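PDB 5EUR: uncharacterized protein from Shigella flexneri 5a str. M90T, which is of unknown function and assembles here from three copies of a small, mainly helical chain. Local coordinates for residues A[28-31]-A[32-36]. Residues are numbered along the deposited sequence; the frame is centred on the assembly and turned at random.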
ATOM      1  N   THR A  28      11.517   3.045   3.754  1.00 16.05           N
ATOM      2  CA  THR A  28      10.941   4.268   4.302  1.00 15.08           C
ATOM      3  C   THR A  28      10.344   5.132   3.209  1.00 14.47           C
ATOM      4  O   THR A  28       9.239   5.660   3.367  1.00 14.32           O
ATOM      5  CB  THR A  28      12.000   5.042   5.082  1.00 17.41           C
ATOM      6  OG1 THR A  28      12.480   4.211   6.142  1.00 16.88           O
ATOM      7  CG2 THR A  28      11.409   6.323   5.656  1.00 20.23           C
ATOM      8  N   LYS A  29      11.053   5.277   2.086  1.00 15.39           N
ATOM      9  CA  LYS A  29      10.560   6.130   1.010  1.00 14.34           C
ATOM     10  C   LYS A  29       9.289   5.571   0.382  1.00 16.34           C
ATOM     11  O   LYS A  29       8.399   6.338   0.016  1.00 15.64           O
ATOM     12  CB  LYS A  29      11.650   6.322  -0.047  1.00 18.35           C
ATOM     13  CG  LYS A  29      12.839   7.100   0.485  1.00 27.49           C
ATOM     14  CD  LYS A  29      12.483   8.565   0.661  1.00 29.30           C
ATOM     15  CE  LYS A  29      13.026   9.122   1.958  1.00 35.27           C
ATOM     16  NZ  LYS A  29      11.908   9.300   2.939  1.00 33.71           N
ATOM     17  N   TYR A  30       9.173   4.247   0.247  1.00 12.83           N
ATOM     18  CA  TYR A  30       7.908   3.700  -0.245  1.00 13.63           C
ATOM     19  C   TYR A  30       6.775   4.039   0.712  1.00 13.17           C
ATOM     20  O   TYR A  30       5.688   4.459   0.291  1.00 12.73           O
ATOM     21  CB  TYR A  30       8.001   2.182  -0.436  1.00 13.81           C
ATOM     22  CG  TYR A  30       6.686   1.565  -0.849  1.00 13.46           C
ATOM     23  CD1 TYR A  30       6.256   1.615  -2.173  1.00 15.04           C
ATOM     24  CD2 TYR A  30       5.865   0.938   0.088  1.00 13.79           C
ATOM     25  CE1 TYR A  30       5.044   1.050  -2.545  1.00 15.04           C
ATOM     26  CE2 TYR A  30       4.651   0.385  -0.278  1.00 13.58           C
ATOM     27  CZ  TYR A  30       4.252   0.446  -1.594  1.00 14.25           C
ATOM     28  OH  TYR A  30       3.045  -0.099  -1.957  1.00 13.45           O
ATOM     29  N   PHE A  31       7.012   3.875   2.012  1.00 13.57           N
ATOM     30  CA  PHE A  31       5.963   4.188   2.973  1.00 13.22           C
ATOM     31  C   PHE A  31       5.577   5.665   2.916  1.00 13.69           C
ATOM     32  O   PHE A  31       4.390   6.003   2.891  1.00 13.26           O
ATOM     33  CB  PHE A  31       6.408   3.796   4.379  1.00 11.49           C
ATOM     34  CG  PHE A  31       5.355   4.008   5.406  1.00 13.64           C
ATOM     35  CD1 PHE A  31       4.193   3.242   5.387  1.00 13.77           C
ATOM     36  CD2 PHE A  31       5.507   4.961   6.392  1.00 13.42           C
ATOM     37  CE1 PHE A  31       3.203   3.426   6.339  1.00 14.25           C
ATOM     38  CE2 PHE A  31       4.520   5.148   7.342  1.00 13.95           C
ATOM     39  CZ  PHE A  31       3.372   4.386   7.318  1.00 14.98           C
ATOM     40  N   THR A  32       6.563   6.570   2.908  1.00 12.40           N
ATOM     41  CA  THR A  32       6.205   7.984   2.998  1.00 12.98           C
ATOM     42  C   THR A  32       5.727   8.563   1.669  1.00 13.25           C
ATOM     43  O   THR A  32       4.860   9.441   1.666  1.00 16.48           O
ATOM     44  CB  THR A  32       7.375   8.807   3.547  1.00 15.84           C
ATOM     45  OG1 THR A  32       8.502   8.699   2.670  1.00 15.59           O
ATOM     46  CG2 THR A  32       7.750   8.322   4.944  1.00 14.89           C
ATOM     47  N   GLU A  33       6.253   8.093   0.538  1.00 13.04           N
ATOM     48  CA  GLU A  33       5.865   8.650  -0.755  1.00 11.96           C
ATOM     49  C   GLU A  33       4.602   8.005  -1.325  1.00 14.56           C
ATOM     50  O   GLU A  33       3.807   8.689  -1.986  1.00 18.01           O
ATOM     51  CB  GLU A  33       7.008   8.482  -1.755  1.00 15.35           C
ATOM     52  CG  GLU A  33       8.318   9.159  -1.344  1.00 17.65           C
ATOM     53  CD  GLU A  33       8.318  10.649  -1.608  1.00 24.76           C
ATOM     54  OE1 GLU A  33       7.317  11.162  -2.137  1.00 21.01           O
ATOM     55  OE2 GLU A  33       9.329  11.303  -1.278  1.00 26.91           O
ATOM     56  N   ILE A  34       4.405   6.698  -1.116  1.00 14.16           N
ATOM     57  CA  ILE A  34       3.236   6.016  -1.674  1.00 13.02           C
ATOM     58  C   ILE A  34       2.161   5.780  -0.610  1.00 12.84           C
ATOM     59  O   ILE A  34       1.005   6.203  -0.766  1.00 12.89           O
ATOM     60  CB  ILE A  34       3.636   4.679  -2.331  1.00 13.21           C
ATOM     61  CG1 ILE A  34       4.657   4.908  -3.450  1.00 17.63           C
ATOM     62  CG2 ILE A  34       2.398   3.957  -2.854  1.00 13.81           C
ATOM     63  CD1 ILE A  34       4.072   5.492  -4.715  1.00 19.15           C
ATOM     64  N   VAL A  35       2.527   5.099   0.482  1.00 11.61           N
ATOM     65  CA  VAL A  35       1.502   4.618   1.408  1.00 10.61           C
ATOM     66  C   VAL A  35       0.815   5.777   2.121  1.00 10.44           C
ATOM     67  O   VAL A  35      -0.417   5.885   2.115  1.00  9.88           O
ATOM     68  CB  VAL A  35       2.087   3.603   2.402  1.00 11.33           C
ATOM     69  CG1 VAL A  35       0.970   3.099   3.314  1.00 12.10           C
ATOM     70  CG2 VAL A  35       2.664   2.439   1.634  1.00 13.42           C
ATOM     71  N   VAL A  36       1.590   6.656   2.760  1.00  9.49           N
ATOM     72  CA  VAL A  36       0.973   7.717   3.547  1.00 12.17           C
ATOM     73  C   VAL A  36       0.201   8.672   2.653  1.00 11.85           C
ATOM     74  O   VAL A  36      -0.914   9.084   2.984  1.00 10.72           O
ATOM     75  CB  VAL A  36       2.045   8.441   4.387  1.00 10.68           C
ATOM     76  CG1 VAL A  36       1.430   9.633   5.123  1.00 12.82           C
ATOM     77  CG2 VAL A  36       2.676   7.452   5.362  1.00 12.72           C
TER
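A wider, pi-type turn in the first part of helix 28-43 illustrates how one extra residue shifts a helix's hydrogen bonding, and Y30 and V35 mark the shift. Up to this point the bonding runs from residue i+4 to residue i: T32 N reaches T28 O at 2.9 Å and E33 N reaches K29 O. At Y30 O the pattern changes over, for this oxygen accepts both I34 N at 2.9 Å and V35 N at 3.2 Å, the second lying in the carbonyl plane and the first tilted 32° out of it. One step on, V36 N bonds to F31 O at 2.9 Å, five residues back. The rings of Y30 and F31 meet residues both four and five places on. With CG anti to the backbone N (chi1 176°), the Y30 ring runs forward along the helix, where I34 CB sits over one face in a CH-pi contact and V35 CG2 approaches CE2 to 3.4 Å. F31, with nearly the same first torsion, lies with V36 CG2 over a face, 3.8 Å from the ring centroid, while V35 CB meets CD1. F31 also packs on V19 and V21 of strand 18-21 and on I57 of helix 47-59, whereas Y30 lies near a bound magnesium ion and I34 packs on F22 of a second subunit. Such i+5 bonding beside a carbonyl shared by two amides is the signature of a pi-bulge within an alpha-helix.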